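Long-range contact in isoflavone reductase (Medicago sativa, PDB 2GAS), which reduces 2'-hydroxyisoflavones to chiral isoflavanones with NADPH, on the pathway to the alfalfa phytoalexin medicarpin: residues V177-V189 against L263-V276. Numbering follows the deposited sequence.
Sequences VILGDGNVKGAYV and LALYHSQQIKGDAV
Leu179, the last residue of strand 175-179, lays its CD1 methyl on CB of Tyr266 at 3.5 Å. Its chi1 of -53° carries CD1 there, and the forked leucine can touch Tyr266 with one methyl while its CB packs on CG1 of Ile271. Val184 is also tightly packed, its CB against Gln270 O at 3.2 Å and its CG1 3.3 Å from CA of Gly273, whose positive phi and lack of a side chain let the chain turn away; a CB would strike that methyl. The end of helix 259-271 and the turn after it thus pack on strands 175-179 and 185-189 and their connecting loop, away from the cofactor-binding and active-site residues of this NmrA-type reductase.

The rest of the contact is bridged by water. Gln270 OE1 accepts hydrogen bonds from two waters, one also donating to Leu179 O, the other accepting from Leu179 N. Another joins Val184 O to Gln269 O. The single direct hydrogen bond between the segments, weak though straight (170°), runs from Gln269 NE2 to Tyr188 OH at 3.2 Å, amide and ring planes 75° apart. Gln270 NE2, weakly bonded to Gln223, donates to Gln269 OE1 at 2.9 Å and steadies that amide, whose NE2 also meets a water bound to Ala187 N. A leucine in place of Gln269 would probably leave Tyr188 OH and this water without their amide donor, and Gln270 NE2 with only its weak bond to Gln223. Ordered waters, held by two glutamine amides and the carbonyl of Gln269, thus serve backbone polar atoms where helix and strands do not mesh directly.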
ATOM      1  N   VAL A 177       7.273  -8.767 -21.910  1.00 17.61           N
ATOM      2  CA  VAL A 177       6.232  -9.788 -21.953  1.00 19.35           C
ATOM      3  C   VAL A 177       4.986  -9.202 -21.307  1.00 19.48           C
ATOM      4  O   VAL A 177       5.047  -8.649 -20.205  1.00 21.52           O
ATOM      5  CB  VAL A 177       6.640 -11.064 -21.190  1.00 20.42           C
ATOM      6  CG1 VAL A 177       5.418 -11.950 -20.966  1.00 23.42           C
ATOM      7  CG2 VAL A 177       7.673 -11.829 -21.978  1.00 24.54           C
ATOM      8  N   ILE A 178       3.860  -9.319 -22.001  1.00 16.45           N
ATOM      9  CA  ILE A 178       2.600  -8.790 -21.506  1.00 17.71           C
ATOM     10  C   ILE A 178       1.657  -9.932 -21.152  1.00 17.95           C
ATOM     11  O   ILE A 178       1.503 -10.879 -21.926  1.00 17.63           O
ATOM     12  CB  ILE A 178       1.908  -7.889 -22.571  1.00 19.69           C
ATOM     13  CG1 ILE A 178       2.829  -6.729 -22.967  1.00 22.13           C
ATOM     14  CG2 ILE A 178       0.588  -7.356 -22.040  1.00 19.59           C
ATOM     15  CD1 ILE A 178       3.694  -7.028 -24.184  1.00 24.42           C
ATOM     16  N   LEU A 179       1.048  -9.854 -19.972  1.00 14.87           N
ATOM     17  CA  LEU A 179       0.099 -10.870 -19.553  1.00 16.58           C
ATOM     18  C   LEU A 179      -1.254 -10.495 -20.140  1.00 16.36           C
ATOM     19  O   LEU A 179      -1.740  -9.385 -19.936  1.00 17.61           O
ATOM     20  CB  LEU A 179       0.013 -10.928 -18.027  1.00 16.85           C
ATOM     21  CG  LEU A 179       1.351 -11.088 -17.310  1.00 19.07           C
ATOM     22  CD1 LEU A 179       1.071 -11.278 -15.830  1.00 21.03           C
ATOM     23  CD2 LEU A 179       2.131 -12.274 -17.864  1.00 20.18           C
ATOM     24  N   GLY A 180      -1.862 -11.420 -20.871  1.00 17.10           N
ATOM     25  CA  GLY A 180      -3.141 -11.127 -21.486  1.00 16.72           C
ATOM     26  C   GLY A 180      -2.945 -10.182 -22.652  1.00 18.42           C
ATOM     27  O   GLY A 180      -1.822 -10.043 -23.141  1.00 19.27           O
ATOM     28  N   ASP A 181      -4.008  -9.508 -23.089  1.00 16.74           N
ATOM     29  CA  ASP A 181      -3.880  -8.610 -24.237  1.00 19.16           C
ATOM     30  C   ASP A 181      -3.291  -7.233 -23.948  1.00 18.29           C
ATOM     31  O   ASP A 181      -3.007  -6.470 -24.873  1.00 19.50           O
ATOM     32  CB  ASP A 181      -5.224  -8.459 -24.971  1.00 20.82           C
ATOM     33  CG  ASP A 181      -6.262  -7.688 -24.179  1.00 23.63           C
ATOM     34  OD1 ASP A 181      -7.337  -7.406 -24.753  1.00 24.92           O
ATOM     35  OD2 ASP A 181      -6.026  -7.360 -22.999  1.00 23.24           O
ATOM     36  N   GLY A 182      -3.096  -6.917 -22.669  1.00 17.10           N
ATOM     37  CA  GLY A 182      -2.519  -5.635 -22.305  1.00 16.05           C
ATOM     38  C   GLY A 182      -3.473  -4.456 -22.320  1.00 16.29           C
ATOM     39  O   GLY A 182      -3.034  -3.311 -22.240  1.00 17.86           O
ATOM     40  N   ASN A 183      -4.774  -4.717 -22.417  1.00 17.36           N
ATOM     41  CA  ASN A 183      -5.752  -3.630 -22.448  1.00 18.62           C
ATOM     42  C   ASN A 183      -6.599  -3.543 -21.179  1.00 19.36           C
ATOM     43  O   ASN A 183      -7.753  -3.107 -21.216  1.00 19.58           O
ATOM     44  CB  ASN A 183      -6.661  -3.778 -23.676  1.00 18.16           C
ATOM     45  CG  ASN A 183      -5.888  -3.702 -24.983  1.00 19.74           C
ATOM     46  OD1 ASN A 183      -5.154  -2.746 -25.222  1.00 20.72           O
ATOM     47  ND2 ASN A 183      -6.048  -4.712 -25.832  1.00 21.65           N
ATOM     48  N   VAL A 184      -6.009  -3.943 -20.056  1.00 18.38           N
ATOM     49  CA  VAL A 184      -6.692  -3.913 -18.767  1.00 18.65           C
ATOM     50  C   VAL A 184      -6.082  -2.816 -17.900  1.00 17.19           C
ATOM     51  O   VAL A 184      -4.882  -2.817 -17.637  1.00 17.84           O
ATOM     52  CB  VAL A 184      -6.550  -5.266 -18.044  1.00 18.09           C
ATOM     53  CG1 VAL A 184      -7.226  -5.203 -16.686  1.00 18.53           C
ATOM     54  CG2 VAL A 184      -7.159  -6.375 -18.898  1.00 19.41           C
ATOM     55  N   LYS A 185      -6.916  -1.882 -17.464  1.00 18.44           N
ATOM     56  CA  LYS A 185      -6.445  -0.772 -16.647  1.00 17.61           C
ATOM     57  C   LYS A 185      -5.840  -1.169 -15.305  1.00 17.80           C
ATOM     58  O   LYS A 185      -6.345  -2.051 -14.609  1.00 17.90           O
ATOM     59  CB  LYS A 185      -7.588   0.218 -16.401  1.00 18.57           C
ATOM     60  CG  LYS A 185      -8.016   1.018 -17.623  1.00 19.74           C
ATOM     61  CD  LYS A 185      -7.022   2.115 -17.953  1.00 18.86           C
ATOM     62  CE  LYS A 185      -7.535   2.990 -19.096  1.00 21.30           C
ATOM     63  NZ  LYS A 185      -6.624   4.126 -19.402  1.00 19.77           N
ATOM     64  N   GLY A 186      -4.744  -0.499 -14.964  1.00 16.73           N
ATOM     65  CA  GLY A 186      -4.069  -0.707 -13.694  1.00 18.12           C
ATOM     66  C   GLY A 186      -3.979   0.672 -13.067  1.00 17.64           C
ATOM     67  O   GLY A 186      -4.063   1.665 -13.790  1.00 18.92           O
ATOM     68  N   ALA A 187      -3.824   0.754 -11.747  1.00 16.62           N
ATOM     69  CA  ALA A 187      -3.726   2.049 -11.062  1.00 15.98           C
ATOM     70  C   ALA A 187      -2.381   2.138 -10.349  1.00 17.23           C
ATOM     71  O   ALA A 187      -2.062   1.290  -9.518  1.00 16.87           O
ATOM     72  CB  ALA A 187      -4.877   2.201 -10.063  1.00 17.03           C
ATOM     73  N   TYR A 188      -1.593   3.160 -10.685  1.00 15.52           N
ATOM     74  CA  TYR A 188      -0.265   3.347 -10.108  1.00 14.77           C
ATOM     75  C   TYR A 188      -0.130   4.617  -9.276  1.00 15.55           C
ATOM     76  O   TYR A 188      -0.708   5.649  -9.604  1.00 16.51           O
ATOM     77  CB  TYR A 188       0.786   3.368 -11.222  1.00 14.44           C
ATOM     78  CG  TYR A 188       0.761   2.137 -12.090  1.00 14.94           C
ATOM     79  CD1 TYR A 188      -0.055   2.077 -13.221  1.00 16.54           C
ATOM     80  CD2 TYR A 188       1.513   1.013 -11.760  1.00 15.67           C
ATOM     81  CE1 TYR A 188      -0.122   0.926 -14.002  1.00 17.75           C
ATOM     82  CE2 TYR A 188       1.452  -0.149 -12.533  1.00 17.21           C
ATOM     83  CZ  TYR A 188       0.632  -0.183 -13.650  1.00 18.84           C
ATOM     84  OH  TYR A 188       0.554  -1.335 -14.411  1.00 18.87           O
ATOM     85  N   VAL A 189       0.659   4.534  -8.210  1.00 16.61           N
ATOM     86  CA  VAL A 189       0.869   5.668  -7.317  1.00 16.11           C
ATOM     87  C   VAL A 189       2.218   5.515  -6.616  1.00 14.81           C
ATOM     88  O   VAL A 189       2.619   4.400  -6.267  1.00 14.88           O
ATOM     89  CB  VAL A 189      -0.281   5.748  -6.268  1.00 17.17           C
ATOM     90  CG1 VAL A 189      -0.324   4.470  -5.438  1.00 18.10           C
ATOM     91  CG2 VAL A 189      -0.107   6.961  -5.371  1.00 14.93           C
ATOM     92  N   LEU A 263       3.718 -13.974  -9.955  1.00 23.70           N
ATOM     93  CA  LEU A 263       2.905 -14.097 -11.161  1.00 22.29           C
ATOM     94  C   LEU A 263       1.420 -14.004 -10.850  1.00 20.19           C
ATOM     95  O   LEU A 263       0.653 -13.441 -11.630  1.00 18.22           O
ATOM     96  CB  LEU A 263       3.180 -15.422 -11.874  1.00 25.52           C
ATOM     97  CG  LEU A 263       4.168 -15.421 -13.040  1.00 30.26           C
ATOM     98  CD1 LEU A 263       4.073 -16.764 -13.750  1.00 29.17           C
ATOM     99  CD2 LEU A 263       3.844 -14.291 -14.012  1.00 30.14           C
ATOM    100  N   ALA A 264       1.006 -14.569  -9.719  1.00 18.54           N
ATOM    101  CA  ALA A 264      -0.402 -14.520  -9.339  1.00 17.52           C
ATOM    102  C   ALA A 264      -0.790 -13.069  -9.046  1.00 17.65           C
ATOM    103  O   ALA A 264      -1.894 -12.636  -9.357  1.00 16.29           O
ATOM    104  CB  ALA A 264      -0.654 -15.396  -8.116  1.00 18.13           C
ATOM    105  N   LEU A 265       0.131 -12.322  -8.443  1.00 17.00           N
ATOM    106  CA  LEU A 265      -0.123 -10.917  -8.145  1.00 18.27           C
ATOM    107  C   LEU A 265      -0.326 -10.154  -9.460  1.00 17.34           C
ATOM    108  O   LEU A 265      -1.282  -9.393  -9.599  1.00 16.47           O
ATOM    109  CB  LEU A 265       1.057 -10.327  -7.361  1.00 19.95           C
ATOM    110  CG  LEU A 265       0.932  -8.877  -6.891  1.00 23.27           C
ATOM    111  CD1 LEU A 265      -0.302  -8.705  -6.019  1.00 25.66           C
ATOM    112  CD2 LEU A 265       2.184  -8.500  -6.114  1.00 24.75           C
ATOM    113  N   TYR A 266       0.568 -10.375 -10.424  1.00 18.38           N
ATOM    114  CA  TYR A 266       0.481  -9.721 -11.731  1.00 18.70           C
ATOM    115  C   TYR A 266      -0.779 -10.160 -12.477  1.00 17.82           C
ATOM    116  O   TYR A 266      -1.414  -9.363 -13.156  1.00 18.03           O
ATOM    117  CB  TYR A 266       1.701 -10.066 -12.587  1.00 19.90           C
ATOM    118  CG  TYR A 266       3.019  -9.548 -12.067  1.00 22.53           C
ATOM    119  CD1 TYR A 266       4.208 -10.188 -12.406  1.00 25.29           C
ATOM    120  CD2 TYR A 266       3.087  -8.416 -11.254  1.00 21.27           C
ATOM    121  CE1 TYR A 266       5.433  -9.724 -11.953  1.00 25.89           C
ATOM    122  CE2 TYR A 266       4.321  -7.938 -10.792  1.00 25.56           C
ATOM    123  CZ  TYR A 266       5.484  -8.602 -11.146  1.00 24.47           C
ATOM    124  OH  TYR A 266       6.709  -8.170 -10.688  1.00 27.72           O
ATOM    125  N   HIS A 267      -1.123 -11.440 -12.366  1.00 16.53           N
ATOM    126  CA  HIS A 267      -2.322 -11.966 -13.018  1.00 17.28           C
ATOM    127  C   HIS A 267      -3.556 -11.178 -12.567  1.00 16.97           C
ATOM    128  O   HIS A 267      -4.373 -10.745 -13.378  1.00 16.66           O
ATOM    129  CB  HIS A 267      -2.488 -13.454 -12.671  1.00 18.21           C
ATOM    130  CG  HIS A 267      -3.851 -14.006 -12.962  1.00 20.27           C
ATOM    131  ND1 HIS A 267      -4.272 -14.345 -14.230  1.00 21.71           N
ATOM    132  CD2 HIS A 267      -4.892 -14.271 -12.138  1.00 17.82           C
ATOM    133  CE1 HIS A 267      -5.515 -14.795 -14.173  1.00 19.21           C
ATOM    134  NE2 HIS A 267      -5.914 -14.761 -12.915  1.00 22.32           N
ATOM    135  N   SER A 268      -3.686 -10.987 -11.262  1.00 15.41           N
ATOM    136  CA  SER A 268      -4.813 -10.256 -10.712  1.00 16.05           C
ATOM    137  C   SER A 268      -4.809  -8.789 -11.145  1.00 16.93           C
ATOM    138  O   SER A 268      -5.852  -8.220 -11.446  1.00 17.63           O
ATOM    139  CB  SER A 268      -4.778 -10.349  -9.180  1.00 15.07           C
ATOM    140  OG  SER A 268      -5.795  -9.553  -8.594  1.00 17.61           O
ATOM    141  N   GLN A 269      -3.625  -8.188 -11.197  1.00 17.66           N
ATOM    142  CA  GLN A 269      -3.499  -6.774 -11.553  1.00 18.83           C
ATOM    143  C   GLN A 269      -3.529  -6.502 -13.059  1.00 20.18           C
ATOM    144  O   GLN A 269      -4.110  -5.514 -13.504  1.00 21.94           O
ATOM    145  CB  GLN A 269      -2.192  -6.227 -10.945  1.00 19.48           C
ATOM    146  CG  GLN A 269      -2.051  -4.695 -10.880  1.00 21.73           C
ATOM    147  CD  GLN A 269      -1.221  -4.114 -12.026  1.00 23.44           C
ATOM    148  OE1 GLN A 269      -0.375  -4.801 -12.606  1.00 24.08           O
ATOM    149  NE2 GLN A 269      -1.444  -2.837 -12.336  1.00 21.60           N
ATOM    150  N   GLN A 270      -2.930  -7.400 -13.832  1.00 19.88           N
ATOM    151  CA  GLN A 270      -2.828  -7.240 -15.281  1.00 20.15           C
ATOM    152  C   GLN A 270      -3.920  -7.883 -16.127  1.00 18.99           C
ATOM    153  O   GLN A 270      -4.268  -7.359 -17.187  1.00 18.47           O
ATOM    154  CB  GLN A 270      -1.471  -7.775 -15.748  1.00 20.38           C
ATOM    155  CG  GLN A 270      -0.259  -7.046 -15.162  1.00 22.95           C
ATOM    156  CD  GLN A 270       0.193  -5.877 -16.017  1.00 25.28           C
ATOM    157  OE1 GLN A 270       0.460  -6.037 -17.210  1.00 24.57           O
ATOM    158  NE2 GLN A 270       0.293  -4.697 -15.411  1.00 24.50           N
ATOM    159  N   ILE A 271      -4.443  -9.020 -15.674  1.00 17.78           N
ATOM    160  CA  ILE A 271      -5.476  -9.736 -16.419  1.00 18.15           C
ATOM    161  C   ILE A 271      -6.873  -9.591 -15.838  1.00 18.95           C
ATOM    162  O   ILE A 271      -7.816  -9.243 -16.550  1.00 19.31           O
ATOM    163  CB  ILE A 271      -5.136 -11.250 -16.526  1.00 19.38           C
ATOM    164  CG1 ILE A 271      -3.882 -11.427 -17.373  1.00 22.62           C
ATOM    165  CG2 ILE A 271      -6.291 -12.016 -17.169  1.00 20.07           C
ATOM    166  CD1 ILE A 271      -3.990 -10.716 -18.666  1.00 30.64           C
ATOM    167  N   LYS A 272      -7.019  -9.853 -14.546  1.00 17.85           N
ATOM    168  CA  LYS A 272      -8.335  -9.759 -13.932  1.00 18.87           C
ATOM    169  C   LYS A 272      -8.772  -8.316 -13.729  1.00 19.26           C
ATOM    170  O   LYS A 272      -9.962  -8.047 -13.567  1.00 21.88           O
ATOM    171  CB  LYS A 272      -8.361 -10.505 -12.595  1.00 17.53           C
ATOM    172  CG  LYS A 272      -7.989 -11.986 -12.680  1.00 20.68           C
ATOM    173  CD  LYS A 272      -8.889 -12.756 -13.641  1.00 23.74           C
ATOM    174  CE  LYS A 272     -10.317 -12.833 -13.125  1.00 27.25           C
ATOM    175  NZ  LYS A 272     -11.160 -13.754 -13.952  1.00 30.44           N
ATOM    176  N   GLY A 273      -7.813  -7.392 -13.743  1.00 19.86           N
ATOM    177  CA  GLY A 273      -8.130  -5.986 -13.557  1.00 20.32           C
ATOM    178  C   GLY A 273      -8.665  -5.664 -12.174  1.00 20.30           C
ATOM    179  O   GLY A 273      -9.755  -5.101 -12.038  1.00 20.78           O
ATOM    180  N   ASP A 274      -7.902  -6.000 -11.137  1.00 19.41           N
ATOM    181  CA  ASP A 274      -8.366  -5.730  -9.782  1.00 18.55           C
ATOM    182  C   ASP A 274      -8.521  -4.248  -9.430  1.00 18.21           C
ATOM    183  O   ASP A 274      -9.105  -3.921  -8.397  1.00 17.27           O
ATOM    184  CB  ASP A 274      -7.487  -6.444  -8.736  1.00 19.42           C
ATOM    185  CG  ASP A 274      -6.005  -6.169  -8.900  1.00 19.13           C
ATOM    186  OD1 ASP A 274      -5.631  -5.065  -9.339  1.00 19.81           O
ATOM    187  OD2 ASP A 274      -5.205  -7.069  -8.562  1.00 19.76           O
ATOM    188  N   ALA A 275      -8.017  -3.351 -10.280  1.00 17.17           N
ATOM    189  CA  ALA A 275      -8.155  -1.917 -10.021  1.00 18.12           C
ATOM    190  C   ALA A 275      -9.383  -1.374 -10.737  1.00 18.68           C
ATOM    191  O   ALA A 275      -9.708  -0.191 -10.618  1.00 19.54           O
ATOM    192  CB  ALA A 275      -6.911  -1.158 -10.492  1.00 17.35           C
ATOM    193  N   VAL A 276     -10.069  -2.248 -11.469  1.00 17.96           N
ATOM    194  CA  VAL A 276     -11.250  -1.863 -12.234  1.00 18.99           C
ATOM    195  C   VAL A 276     -12.548  -2.251 -11.536  1.00 19.26           C
ATOM    196  O   VAL A 276     -12.850  -3.434 -11.390  1.00 20.48           O
ATOM    197  CB  VAL A 276     -11.232  -2.525 -13.625  1.00 18.47           C
ATOM    198  CG1 VAL A 276     -12.444  -2.084 -14.436  1.00 22.02           C
ATOM    199  CG2 VAL A 276      -9.944  -2.175 -14.343  1.00 19.05           C
TER
HETATM  200  O   HOH W   1      -1.388  -6.624 -19.194  1.00 16.14           O
HETATM  201  O   HOH W   2       2.093  -7.815 -18.297  1.00 27.37           O
HETATM  202  O   HOH W   3      -3.144  -3.612 -15.569  1.00 20.71           O
HETATM  203  O   HOH W   4      -5.889  -3.604 -12.447  1.00 17.53           O
HETATM  204  O   HOH W   5      -3.557  -1.924 -10.477  1.00 22.21           O